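Aminopeptidase P; XAA-pro aminopeptidase (Streptococcus thermophilus, PDB 3IL0) is probably a metal-dependent aminopeptidase of the M24B family that cleaves N-terminal residues preceding proline, represented here by its N-terminal domain alone. Local coordinates at residues F45-R50 with D89-I94; E9-K14 with L23-Q28; V16-D21 with T121-E126; D77-I82 with Q106-I111. All blocks are in the same frame, centred on the assembly; numbering follows the deposited sequence.

How the contacts relate
All four contacts lie in the Creatinase/Prolidase N-terminal domain, a mixed sheet with helices on both faces. Contacts 2 and 3 share helix 7-18, and their centres are about 7 Å apart. Both are buried. Contact 2 is wholly apolar; contact 3 adds the hydroxyl of Ser18. Contact 4 is partly buried, entirely aliphatic, and made by two helices on the other face. It reaches contact 2 through Leu24, but not contact 3, whose nearest atoms are about 9 Å away. Contact 1 mixes chemistries. Its Phe45 packs in the core near Ile82 of contact 4, while its salt bridge lies toward the surface. Asp21 of contact 3 bonds to the backbone of contact 1.

Contact 1. Residues F45-R50 with D89-I94; sequences FITKNR and DKLETI
Arg50 and Asp89 form a side-on salt bridge in this domain, which is built as a mixed beta sheet with helices on both faces. Arg50 NE donates to Asp89 OD2 at 2.6 Å, and Arg50 NH2 donates to Asp89 OD1 at 2.7 Å. Each oxygen uses its syn lone pair. The two flat groups are nearly coplanar, 9° apart, and the double grip fixes their rotation. The arginine chain runs extended from CG to NE to get there.

This side is partly exposed and includes a water. That water lies 2.6 Å from Thr47 OG1 and donates to Asp89 OD2 at 2.8 Å. Thr47 OG1 also accepts from the backbone N of Asn49, an ST turn, and from Arg50 N at 2.6 Å. The hydroxyl therefore ties the turn after strand 42-47 to the carboxylate through the water.

Farther in, the contact is apolar and more buried. Thr47 turns its methyl, CG2, to Leu91 CD1 at 3.7 Å. Phe45 and Ile94 belong to strands on either side of strand 22-25, and Val86 of helix 78-88 touches both. Ile94 CG2 meets the edge of the Phe45 ring in its plane, 3.8 Å from Phe45 CE1.

Contact 2. Residues E9-K14 with L23-Q28; sequences ERFDAK and LLVTGQ
Phe11 reaches from helix 7-18 down to strand 22-25, where the end of its ring overlaps Leu23 and Val25. Its CG stands anti to the backbone N (chi1 -165°), which sends the ring off the helix toward the sheet. CZ makes the closest approaches. Phe11 CZ is 3.6 Å from Leu23 CD2 and 3.9 Å from Leu23 CB. The second of these shows that the ring reaches the root of the leucine as well as a methyl.

Val25 comes from the opposite direction. Its CG2 meets the ring at the edge, near the ring plane, 4.0 Å from Phe11 CZ. Leu23 and Val25 are two residues apart and turn their CB atoms to the helix. Leu24, between them, turns the other way, toward helix 102-111.

Apolar and aromatic groups continue around it. Phe11 also touches Ile46 on the neighbouring strand 42-47. From helix 123-128 it meets Met124 and, edge-to-face, the ring of Phe123. All three residues of the contact are buried, and apolar packing alone joins the two segments. Here one aromatic side chain of a helix sits over alternate residues of a strand, as in the helix-on-sheet packing of layered alpha/beta folds.

Contact 3. Residues V16-D21 with T121-E126; sequences VQSGLD and TNFMEE
Phe123, at the start of the weakly bonded helix 123-128, points its ring at Ser18 and Leu20, where helix 7-18 ends in a Schellman motif. Gly19 is the residue that leaves the helix. It has positive phi, and Gly19 N bonds back to Val16 O at 3.2 Å. The chain then turns toward the sheet and brings Leu20 beside the ring.

The path of the Phe123 side chain starts at CB. With CG anti to the backbone N (chi1 178°), the ring stands out from its helix. One edge of the ring faces the strand below, where Phe123 CD1 lies 3.4 Å from Leu23 CD2. CE1, next along that edge, is on the side of Phe11. On the other edge, Phe123 CE2 meets Leu20 CD1 at 4.1 Å. The Leu20 and Phe123 side chains slide past each other in opposite directions. CE2 also packs on CG of Lys14, and CZ, the tip of the ring, lies against the same lysine carbon. The lysine makes a cation-pi interaction with the ring. Leu20 and Phe123 are both buried, and strand 116-120 touches Leu20 through Ser118 and Gln120.

Ser18 is partly exposed. Its hydroxyl is hydrogen-bonded to Leu15 O, within its own helix. The same Ser18 OG lies at the edge of the Phe123 ring, near its plane, 4.1 Å from Phe123 CE2.

Contact 4. Residues D77-I82 with Q106-I111; sequences DPLKDI and QALQAI
Leu79 of helix 78-88 packs against Leu108 and Ile111 of helix 102-111. The latter two are three residues apart, on the side of their helix that faces Leu79.

The three side chains have closely similar conformations. In Leu79, CG lies anti to the carbonyl carbon and beside the backbone N (chi1 -64°), and the chain then extends to one methyl. The branched end is thereby held out from the helix, with both methyls directed at the partner. Leu79 CD2 lies 3.7 Å from Leu108 CD2. Leu79 CD1 is shared, 4.2 Å from Leu108 CD2 and 4.0 Å from Ile111 CD1. Leu108 has the same pair of torsions. Its CB does not point straight at the other helix, but its CD2 branch at CG reaches the contact.

Ile111 is stretched from CB through CG1 to CD1 (chi2 179°). That puts its end against the base of Leu79, where Ile111 CD1 lies 3.6 Å from Leu79 CB. The other branch, Ile111 CG2, stays nearer the backbone and lies 3.9 Å from Leu79 O. Both pairs cross at about a right angle, and the contact is made largely by methyl ends. Leu108 is buried, while Leu79 and Ile111 are partly exposed.

Below the contact lies Leu24 of strand 22-25, which touches Leu79, Ile82 and Leu108. Helix 78-88 makes the beta-alpha-beta crossover from strand 71-74 to strand 93-97, and helix 102-111 makes the next one, from 93-97 to 116-120. The contact joins these two crossover helices side by side on one face of the sheet.

Contact 1. Residues F45-R50 with D89-I94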
loop_
_atom_site.group_PDB
_atom_site.type_symbol
_atom_site.label_atom_id
_atom_site.label_comp_id
_atom_site.label_asym_id
_atom_site.label_seq_id
_atom_site.Cartn_x
_atom_site.Cartn_y
_atom_site.Cartn_z
ATOM N N PHE A 45 -2.096 0.607 -0.350
ATOM C CA PHE A 45 -1.956 -0.537 -1.173
ATOM C C PHE A 45 -2.034 -0.025 -2.606
ATOM O O PHE A 45 -3.092 0.398 -3.030
ATOM C CB PHE A 45 -3.064 -1.563 -0.865
ATOM C CG PHE A 45 -2.905 -2.881 -1.603
ATOM C CD1 PHE A 45 -1.992 -3.806 -1.181
ATOM C CD2 PHE A 45 -3.657 -3.166 -2.716
ATOM C CE1 PHE A 45 -1.835 -5.017 -1.855
ATOM C CE2 PHE A 45 -3.524 -4.403 -3.427
ATOM C CZ PHE A 45 -2.621 -5.322 -2.982
ATOM N N ILE A 46 -0.925 -0.102 -3.344
ATOM C CA ILE A 46 -0.792 0.417 -4.713
ATOM C C ILE A 46 -0.557 -0.745 -5.693
ATOM O O ILE A 46 0.303 -1.625 -5.462
ATOM C CB ILE A 46 0.358 1.498 -4.842
ATOM C CG1 ILE A 46 0.049 2.697 -3.948
ATOM C CG2 ILE A 46 0.529 2.032 -6.303
ATOM C CD1 ILE A 46 1.176 3.745 -3.914
ATOM N N THR A 47 -1.354 -0.735 -6.769
ATOM C CA THR A 47 -1.210 -1.650 -7.907
ATOM C C THR A 47 -0.840 -0.845 -9.225
ATOM O O THR A 47 -0.749 0.391 -9.221
ATOM C CB THR A 47 -2.551 -2.426 -8.091
ATOM O OG1 THR A 47 -3.502 -1.583 -8.753
ATOM C CG2 THR A 47 -3.116 -2.826 -6.687
ATOM N N LYS A 48 -0.635 -1.550 -10.331
ATOM C CA LYS A 48 -0.463 -0.878 -11.591
ATOM C C LYS A 48 -1.676 -0.016 -11.933
ATOM O O LYS A 48 -1.509 0.981 -12.623
ATOM C CB LYS A 48 -0.170 -1.862 -12.683
ATOM C CG LYS A 48 1.298 -2.297 -12.592
ATOM C CD LYS A 48 1.708 -3.205 -13.700
ATOM C CE LYS A 48 2.957 -3.991 -13.325
ATOM N NZ LYS A 48 2.507 -5.158 -12.515
ATOM N N ASN A 49 -2.866 -0.362 -11.406
ATOM C CA ASN A 49 -4.030 0.398 -11.674
ATOM C C ASN A 49 -4.707 1.122 -10.561
ATOM O O ASN A 49 -5.428 2.005 -10.891
ATOM C CB ASN A 49 -4.965 -0.431 -12.515
ATOM C CG ASN A 49 -4.361 -0.650 -13.887
ATOM O OD1 ASN A 49 -3.936 0.349 -14.538
ATOM N ND2 ASN A 49 -4.174 -1.891 -14.282
ATOM N N ARG A 50 -4.489 0.806 -9.276
ATOM C CA ARG A 50 -5.156 1.570 -8.221
ATOM C C ARG A 50 -4.195 2.088 -7.203
ATOM O O ARG A 50 -3.053 1.647 -7.091
ATOM C CB ARG A 50 -6.180 0.735 -7.454
ATOM C CG ARG A 50 -6.887 -0.316 -8.225
ATOM C CD ARG A 50 -8.046 -0.866 -7.361
ATOM N NE ARG A 50 -8.814 -1.848 -8.110
ATOM C CZ ARG A 50 -10.007 -1.667 -8.665
ATOM N NH1 ARG A 50 -10.623 -0.531 -8.594
ATOM N NH2 ARG A 50 -10.582 -2.641 -9.353
ATOM N N ASP A 89 -9.358 -7.944 -8.955
ATOM C CA ASP A 89 -8.355 -7.608 -9.979
ATOM C C ASP A 89 -7.470 -8.777 -10.383
ATOM O O ASP A 89 -6.689 -8.682 -11.298
ATOM C CB ASP A 89 -7.521 -6.449 -9.546
ATOM C CG ASP A 89 -8.340 -5.150 -9.397
ATOM O OD1 ASP A 89 -9.558 -5.096 -9.791
ATOM O OD2 ASP A 89 -7.773 -4.165 -8.857
ATOM N N LYS A 90 -7.624 -9.901 -9.735
ATOM C CA LYS A 90 -6.939 -11.100 -10.157
ATOM C C LYS A 90 -5.393 -10.932 -10.051
ATOM O O LYS A 90 -4.659 -11.307 -10.957
ATOM C CB LYS A 90 -7.361 -11.424 -11.598
ATOM C CG LYS A 90 -8.755 -12.112 -11.725
ATOM C CD LYS A 90 -9.507 -11.615 -12.921
ATOM C CE LYS A 90 -9.049 -12.032 -14.330
ATOM N NZ LYS A 90 -10.303 -11.943 -15.281
ATOM N N LEU A 91 -4.898 -10.364 -8.965
ATOM C CA LEU A 91 -3.467 -10.034 -8.889
ATOM C C LEU A 91 -2.758 -11.275 -8.352
ATOM O O LEU A 91 -3.368 -12.075 -7.697
ATOM C CB LEU A 91 -3.239 -8.798 -8.023
ATOM C CG LEU A 91 -3.973 -7.530 -8.472
ATOM C CD1 LEU A 91 -3.573 -6.324 -7.635
ATOM C CD2 LEU A 91 -3.698 -7.224 -9.938
ATOM N N GLU A 92 -1.475 -11.457 -8.638
ATOM C CA GLU A 92 -0.781 -12.626 -8.139
ATOM C C GLU A 92 0.338 -12.380 -7.096
ATOM O O GLU A 92 0.460 -13.106 -6.121
ATOM C CB GLU A 92 -0.199 -13.356 -9.327
ATOM C CG GLU A 92 0.682 -14.512 -8.941
ATOM C CD GLU A 92 0.009 -15.451 -7.948
ATOM O OE1 GLU A 92 -1.244 -15.573 -8.011
ATOM O OE2 GLU A 92 0.724 -16.074 -7.116
ATOM N N THR A 93 1.178 -11.392 -7.345
ATOM C CA THR A 93 2.329 -11.152 -6.559
ATOM C C THR A 93 2.189 -9.806 -5.835
ATOM O O THR A 93 2.178 -8.693 -6.430
ATOM C CB THR A 93 3.588 -11.257 -7.442
ATOM O OG1 THR A 93 3.670 -10.117 -8.281
ATOM C CG2 THR A 93 3.516 -12.471 -8.341
ATOM N N ILE A 94 2.110 -9.937 -4.513
ATOM C CA ILE A 94 1.960 -8.825 -3.579
ATOM C C ILE A 94 3.338 -8.613 -2.900
ATOM O O ILE A 94 3.906 -9.510 -2.275
ATOM C CB ILE A 94 0.806 -9.137 -2.594
ATOM C CG1 ILE A 94 -0.455 -9.513 -3.387
ATOM C CG2 ILE A 94 0.481 -7.963 -1.700
ATOM C CD1 ILE A 94 -1.627 -9.988 -2.480
HETATM O O HOH W 1 -5.240 -3.255 -9.738
#

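Contact 2. Residues E9-K14 with L23-Q28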
loop_
_atom_site.group_PDB
_atom_site.type_symbol
_atom_site.label_atom_id
_atom_site.label_comp_id
_atom_site.label_asym_id
_atom_site.label_seq_id
_atom_site.Cartn_x
_atom_site.Cartn_y
_atom_site.Cartn_z
ATOM N N GLU A 9 4.324 8.175 -10.071
ATOM C CA GLU A 9 4.713 7.605 -11.350
ATOM C C GLU A 9 6.062 6.864 -11.272
ATOM O O GLU A 9 6.259 5.889 -12.006
ATOM C CB GLU A 9 4.695 8.640 -12.477
ATOM C CG GLU A 9 3.438 8.564 -13.382
ATOM C CD GLU A 9 2.373 9.673 -13.105
ATOM O OE1 GLU A 9 2.722 10.901 -13.099
ATOM O OE2 GLU A 9 1.165 9.313 -12.945
ATOM N N ARG A 10 6.984 7.273 -10.390
ATOM C CA ARG A 10 8.156 6.426 -10.152
ATOM C C ARG A 10 7.688 5.071 -9.584
ATOM O O ARG A 10 8.187 4.010 -9.966
ATOM C CB ARG A 10 9.131 7.056 -9.172
ATOM C CG ARG A 10 10.104 8.078 -9.763
ATOM C CD ARG A 10 10.469 9.146 -8.745
ATOM N NE ARG A 10 10.933 10.353 -9.417
ATOM C CZ ARG A 10 12.174 10.535 -9.924
ATOM N NH1 ARG A 10 13.101 9.568 -9.851
ATOM N NH2 ARG A 10 12.495 11.697 -10.520
ATOM N N PHE A 11 6.739 5.140 -8.653
ATOM C CA PHE A 11 6.278 3.983 -7.909
ATOM C C PHE A 11 5.807 2.929 -8.926
ATOM O O PHE A 11 6.245 1.780 -8.926
ATOM C CB PHE A 11 5.128 4.404 -6.970
ATOM C CG PHE A 11 4.796 3.375 -5.885
ATOM C CD1 PHE A 11 5.062 3.649 -4.554
ATOM C CD2 PHE A 11 4.219 2.142 -6.213
ATOM C CE1 PHE A 11 4.751 2.752 -3.584
ATOM C CE2 PHE A 11 3.913 1.208 -5.237
ATOM C CZ PHE A 11 4.156 1.512 -3.925
ATOM N N ASP A 12 4.930 3.374 -9.816
ATOM C CA ASP A 12 4.398 2.554 -10.894
ATOM C C ASP A 12 5.512 1.897 -11.719
ATOM O O ASP A 12 5.525 0.686 -11.962
ATOM C CB ASP A 12 3.550 3.465 -11.762
ATOM C CG ASP A 12 2.529 2.710 -12.586
ATOM O OD1 ASP A 12 2.931 2.000 -13.539
ATOM O OD2 ASP A 12 1.324 2.872 -12.305
ATOM N N ALA A 13 6.477 2.700 -12.141
ATOM C CA ALA A 13 7.582 2.163 -12.923
ATOM C C ALA A 13 8.356 1.069 -12.130
ATOM O O ALA A 13 8.854 0.056 -12.681
ATOM C CB ALA A 13 8.497 3.308 -13.309
ATOM N N LYS A 14 8.452 1.284 -10.825
ATOM C CA LYS A 14 9.238 0.399 -9.988
ATOM C C LYS A 14 8.472 -0.921 -9.850
ATOM O O LYS A 14 9.081 -1.987 -9.833
ATOM C CB LYS A 14 9.549 1.076 -8.653
ATOM C CG LYS A 14 10.581 0.357 -7.772
ATOM C CD LYS A 14 11.572 1.396 -7.091
ATOM C CE LYS A 14 12.884 0.722 -6.809
ATOM N NZ LYS A 14 12.662 -0.175 -5.693
ATOM N N LEU A 23 2.065 -3.465 -3.966
ATOM C CA LEU A 23 2.887 -3.284 -2.811
ATOM C C LEU A 23 2.026 -2.800 -1.671
ATOM O O LEU A 23 1.261 -1.826 -1.793
ATOM C CB LEU A 23 4.013 -2.294 -3.066
ATOM C CG LEU A 23 5.108 -2.247 -1.982
ATOM C CD1 LEU A 23 5.930 -3.570 -1.877
ATOM C CD2 LEU A 23 5.971 -1.052 -2.222
ATOM N N LEU A 24 2.119 -3.512 -0.568
ATOM C CA LEU A 24 1.535 -3.082 0.644
ATOM C C LEU A 24 2.580 -2.134 1.297
ATOM O O LEU A 24 3.729 -2.511 1.473
ATOM C CB LEU A 24 1.299 -4.321 1.485
ATOM C CG LEU A 24 0.811 -4.102 2.906
ATOM C CD1 LEU A 24 -0.665 -3.781 2.793
ATOM C CD2 LEU A 24 1.056 -5.319 3.840
ATOM N N VAL A 25 2.140 -0.940 1.682
ATOM C CA VAL A 25 2.956 0.080 2.325
ATOM C C VAL A 25 2.373 0.381 3.713
ATOM O O VAL A 25 1.262 0.857 3.831
ATOM C CB VAL A 25 2.987 1.385 1.465
ATOM C CG1 VAL A 25 3.823 2.436 2.123
ATOM C CG2 VAL A 25 3.480 1.060 0.039
ATOM N N THR A 26 3.131 0.022 4.741
ATOM C CA THR A 26 2.856 0.276 6.144
ATOM C C THR A 26 4.022 1.193 6.553
ATOM O O THR A 26 5.078 1.255 5.861
ATOM C CB THR A 26 2.917 -1.043 6.928
ATOM O OG1 THR A 26 4.083 -1.791 6.505
ATOM C CG2 THR A 26 1.724 -1.913 6.593
ATOM N N GLY A 27 3.854 1.938 7.637
ATOM C CA GLY A 27 4.903 2.898 8.063
ATOM C C GLY A 27 4.420 4.287 7.744
ATOM O O GLY A 27 4.192 4.594 6.575
ATOM N N GLN A 28 4.270 5.134 8.776
ATOM C CA GLN A 28 3.672 6.480 8.603
ATOM C C GLN A 28 4.500 7.333 7.692
ATOM O O GLN A 28 3.961 8.101 6.891
ATOM C CB GLN A 28 3.410 7.194 9.946
ATOM C CG GLN A 28 4.602 7.764 10.689
ATOM C CD GLN A 28 4.242 8.171 12.114
ATOM O OE1 GLN A 28 4.330 9.340 12.485
ATOM N NE2 GLN A 28 3.835 7.199 12.917
#

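Contact 3. Residues V16-D21 with T121-E126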
loop_
_atom_site.group_PDB
_atom_site.type_symbol
_atom_site.label_atom_id
_atom_site.label_comp_id
_atom_site.label_asym_id
_atom_site.label_seq_id
_atom_site.Cartn_x
_atom_site.Cartn_y
_atom_site.Cartn_z
ATOM N N VAL A 16 6.602 -2.285 -12.189
ATOM C CA VAL A 16 6.964 -2.988 -13.442
ATOM C C VAL A 16 8.383 -3.599 -13.316
ATOM O O VAL A 16 8.586 -4.801 -13.515
ATOM C CB VAL A 16 6.866 -2.040 -14.656
ATOM C CG1 VAL A 16 7.504 -2.680 -15.897
ATOM C CG2 VAL A 16 5.417 -1.654 -14.868
ATOM N N GLN A 17 9.355 -2.780 -12.937
ATOM C CA GLN A 17 10.733 -3.250 -12.835
ATOM C C GLN A 17 10.864 -4.412 -11.816
ATOM O O GLN A 17 11.621 -5.357 -12.009
ATOM C CB GLN A 17 11.654 -2.056 -12.506
ATOM C CG GLN A 17 12.856 -2.379 -11.639
ATOM C CD GLN A 17 13.873 -3.405 -12.235
ATOM O OE1 GLN A 17 14.553 -3.141 -13.265
ATOM N NE2 GLN A 17 14.032 -4.555 -11.533
ATOM N N SER A 18 10.086 -4.363 -10.753
ATOM C CA SER A 18 10.207 -5.329 -9.702
ATOM C C SER A 18 9.361 -6.622 -9.908
ATOM O O SER A 18 9.499 -7.584 -9.172
ATOM C CB SER A 18 9.829 -4.629 -8.407
ATOM O OG SER A 18 8.397 -4.526 -8.386
ATOM N N GLY A 19 8.489 -6.664 -10.899
ATOM C CA GLY A 19 7.635 -7.834 -11.081
ATOM C C GLY A 19 6.477 -7.984 -10.099
ATOM O O GLY A 19 5.957 -9.052 -9.939
ATOM N N LEU A 20 6.051 -6.887 -9.482
ATOM C CA LEU A 20 4.981 -6.898 -8.493
ATOM C C LEU A 20 3.672 -6.402 -9.111
ATOM O O LEU A 20 3.670 -5.425 -9.843
ATOM C CB LEU A 20 5.355 -5.946 -7.355
ATOM C CG LEU A 20 6.564 -6.284 -6.437
ATOM C CD1 LEU A 20 6.781 -5.075 -5.486
ATOM C CD2 LEU A 20 6.367 -7.586 -5.671
ATOM N N ASP A 21 2.563 -7.082 -8.826
ATOM C CA ASP A 21 1.228 -6.519 -9.125
ATOM C C ASP A 21 0.786 -5.463 -8.122
ATOM O O ASP A 21 -0.122 -4.637 -8.409
ATOM C CB ASP A 21 0.207 -7.624 -9.098
ATOM C CG ASP A 21 0.478 -8.657 -10.156
ATOM O OD1 ASP A 21 0.882 -8.227 -11.253
ATOM O OD2 ASP A 21 0.399 -9.867 -9.885
ATOM N N THR A 121 13.368 -5.212 -0.477
ATOM C CA THR A 121 14.385 -4.457 0.249
ATOM C C THR A 121 14.433 -3.004 -0.176
ATOM O O THR A 121 14.746 -2.711 -1.321
ATOM C CB THR A 121 15.765 -5.014 -0.018
ATOM O OG1 THR A 121 15.742 -6.406 0.318
ATOM C CG2 THR A 121 16.798 -4.306 0.823
ATOM N N ASN A 122 14.166 -2.097 0.759
ATOM C CA ASN A 122 14.256 -0.670 0.507
ATOM C C ASN A 122 13.505 -0.153 -0.724
ATOM O O ASN A 122 13.971 0.769 -1.369
ATOM C CB ASN A 122 15.731 -0.303 0.363
ATOM C CG ASN A 122 16.494 -0.419 1.649
ATOM O OD1 ASN A 122 15.926 -0.519 2.752
ATOM N ND2 ASN A 122 17.812 -0.401 1.524
ATOM N N PHE A 123 12.381 -0.747 -1.096
ATOM C CA PHE A 123 11.660 -0.297 -2.315
ATOM C C PHE A 123 11.324 1.194 -2.206
ATOM O O PHE A 123 11.556 1.977 -3.124
ATOM C CB PHE A 123 10.364 -1.098 -2.425
ATOM C CG PHE A 123 9.474 -0.741 -3.596
ATOM C CD1 PHE A 123 8.674 0.414 -3.567
ATOM C CD2 PHE A 123 9.368 -1.620 -4.680
ATOM C CE1 PHE A 123 7.791 0.705 -4.607
ATOM C CE2 PHE A 123 8.473 -1.341 -5.760
ATOM C CZ PHE A 123 7.689 -0.172 -5.722
ATOM N N MET A 124 10.777 1.564 -1.051
ATOM C CA MET A 124 10.368 2.948 -0.765
ATOM C C MET A 124 11.510 3.922 -0.626
ATOM O O MET A 124 11.281 5.134 -0.710
ATOM C CB MET A 124 9.499 3.035 0.519
ATOM C CG MET A 124 8.050 2.436 0.340
ATOM S SD MET A 124 7.078 3.436 -0.789
ATOM C CE MET A 124 7.538 5.100 -0.205
ATOM N N GLU A 125 12.714 3.393 -0.402
ATOM C CA GLU A 125 13.909 4.193 -0.101
ATOM C C GLU A 125 14.312 5.127 -1.238
ATOM O O GLU A 125 14.601 6.291 -1.013
ATOM C CB GLU A 125 15.082 3.268 0.300
ATOM C CG GLU A 125 15.928 3.779 1.454
ATOM C CD GLU A 125 17.374 4.177 1.071
ATOM O OE1 GLU A 125 18.166 3.279 0.652
ATOM O OE2 GLU A 125 17.720 5.374 1.251
ATOM N N GLU A 126 14.321 4.616 -2.458
ATOM C CA GLU A 126 14.606 5.446 -3.655
ATOM C C GLU A 126 13.521 6.452 -3.854
ATOM O O GLU A 126 13.773 7.642 -4.060
ATOM C CB GLU A 126 14.683 4.634 -4.940
ATOM C CG GLU A 126 14.032 3.268 -4.850
ATOM C CD GLU A 126 14.884 2.270 -4.012
ATOM O OE1 GLU A 126 15.370 1.245 -4.574
ATOM O OE2 GLU A 126 15.082 2.532 -2.793
#

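Contact 4. Residues D77-I82 with Q106-I111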
loop_
_atom_site.group_PDB
_atom_site.type_symbol
_atom_site.label_atom_id
_atom_site.label_comp_id
_atom_site.label_asym_id
_atom_site.label_seq_id
_atom_site.Cartn_x
_atom_site.Cartn_y
_atom_site.Cartn_z
ATOM N N ASP A 77 -10.609 -3.270 9.126
ATOM C CA ASP A 77 -9.603 -4.345 8.833
ATOM C C ASP A 77 -8.998 -4.197 7.449
ATOM O O ASP A 77 -9.505 -4.756 6.464
ATOM C CB ASP A 77 -10.147 -5.767 8.971
ATOM C CG ASP A 77 -9.011 -6.788 9.176
ATOM O OD1 ASP A 77 -7.790 -6.493 8.876
ATOM O OD2 ASP A 77 -9.362 -7.874 9.674
ATOM N N PRO A 78 -7.905 -3.432 7.384
ATOM C CA PRO A 78 -7.485 -3.051 6.062
ATOM C C PRO A 78 -6.979 -4.229 5.211
ATOM O O PRO A 78 -7.196 -4.200 3.993
ATOM C CB PRO A 78 -6.435 -1.956 6.310
ATOM C CG PRO A 78 -6.184 -1.976 7.819
ATOM C CD PRO A 78 -7.371 -2.553 8.436
ATOM N N LEU A 79 -6.339 -5.231 5.829
ATOM C CA LEU A 79 -5.820 -6.379 5.060
ATOM C C LEU A 79 -7.015 -7.215 4.495
ATOM O O LEU A 79 -6.956 -7.708 3.381
ATOM C CB LEU A 79 -4.829 -7.249 5.870
ATOM C CG LEU A 79 -3.527 -6.547 6.291
ATOM C CD1 LEU A 79 -2.781 -7.301 7.381
ATOM C CD2 LEU A 79 -2.617 -6.323 5.110
ATOM N N LYS A 80 -8.080 -7.345 5.278
ATOM C CA LYS A 80 -9.329 -7.975 4.819
ATOM C C LYS A 80 -9.867 -7.203 3.646
ATOM O O LYS A 80 -10.243 -7.796 2.642
ATOM C CB LYS A 80 -10.369 -7.980 5.928
ATOM C CG LYS A 80 -11.288 -9.210 5.891
ATOM C CD LYS A 80 -12.395 -9.206 7.002
ATOM C CE LYS A 80 -13.568 -8.207 6.692
ATOM N NZ LYS A 80 -14.070 -8.307 5.266
ATOM N N ASP A 81 -9.874 -5.876 3.723
ATOM C CA ASP A 81 -10.394 -5.122 2.587
ATOM C C ASP A 81 -9.504 -5.208 1.344
ATOM O O ASP A 81 -10.043 -5.239 0.243
ATOM C CB ASP A 81 -10.686 -3.655 2.977
ATOM C CG ASP A 81 -11.882 -3.546 3.942
ATOM O OD1 ASP A 81 -12.949 -4.110 3.563
ATOM O OD2 ASP A 81 -11.750 -2.978 5.060
ATOM N N ILE A 82 -8.176 -5.265 1.513
ATOM C CA ILE A 82 -7.256 -5.364 0.364
ATOM C C ILE A 82 -7.463 -6.675 -0.448
ATOM O O ILE A 82 -7.344 -6.700 -1.681
ATOM C CB ILE A 82 -5.798 -5.289 0.816
ATOM C CG1 ILE A 82 -5.460 -3.860 1.264
ATOM C CG2 ILE A 82 -4.828 -5.701 -0.304
ATOM C CD1 ILE A 82 -4.134 -3.766 2.032
ATOM N N GLN A 106 3.475 -13.605 9.191
ATOM C CA GLN A 106 2.591 -14.772 9.412
ATOM C C GLN A 106 1.150 -14.365 9.236
ATOM O O GLN A 106 0.441 -15.090 8.598
ATOM C CB GLN A 106 2.756 -15.470 10.761
ATOM C CG GLN A 106 4.093 -16.129 10.914
ATOM C CD GLN A 106 4.262 -16.942 12.196
ATOM O OE1 GLN A 106 4.395 -16.392 13.298
ATOM N NE2 GLN A 106 4.338 -18.264 12.037
ATOM N N ALA A 107 0.728 -13.202 9.739
ATOM C CA ALA A 107 -0.649 -12.696 9.419
ATOM C C ALA A 107 -0.906 -12.527 7.925
ATOM O O ALA A 107 -1.935 -12.944 7.459
ATOM C CB ALA A 107 -0.944 -11.427 10.134
ATOM N N LEU A 108 0.049 -11.994 7.162
ATOM C CA LEU A 108 -0.095 -11.903 5.699
ATOM C C LEU A 108 -0.196 -13.246 5.019
ATOM O O LEU A 108 -0.911 -13.390 3.974
ATOM C CB LEU A 108 1.080 -11.149 5.017
ATOM C CG LEU A 108 1.337 -9.639 5.321
ATOM C CD1 LEU A 108 2.703 -9.139 4.763
ATOM C CD2 LEU A 108 0.222 -8.719 4.841
ATOM N N GLN A 109 0.582 -14.214 5.495
ATOM C CA GLN A 109 0.495 -15.551 4.890
ATOM C C GLN A 109 -0.912 -16.131 5.067
ATOM O O GLN A 109 -1.418 -16.769 4.155
ATOM C CB GLN A 109 1.470 -16.531 5.474
ATOM C CG GLN A 109 2.834 -16.532 4.837
ATOM C CD GLN A 109 3.738 -17.612 5.455
ATOM O OE1 GLN A 109 4.467 -18.276 4.744
ATOM N NE2 GLN A 109 3.679 -17.786 6.777
ATOM N N ALA A 110 -1.553 -15.867 6.204
ATOM C CA ALA A 110 -2.901 -16.375 6.419
ATOM C C ALA A 110 -3.889 -15.585 5.517
ATOM O O ALA A 110 -4.613 -16.157 4.679
ATOM C CB ALA A 110 -3.272 -16.314 7.916
ATOM N N ILE A 111 -3.871 -14.264 5.593
ATOM C CA ILE A 111 -4.831 -13.501 4.862
ATOM C C ILE A 111 -4.710 -13.667 3.374
ATOM O O ILE A 111 -5.712 -13.594 2.666
ATOM C CB ILE A 111 -4.698 -12.071 5.220
ATOM C CG1 ILE A 111 -5.164 -11.921 6.675
ATOM C CG2 ILE A 111 -5.507 -11.229 4.264
ATOM C CD1 ILE A 111 -5.085 -10.571 7.240
#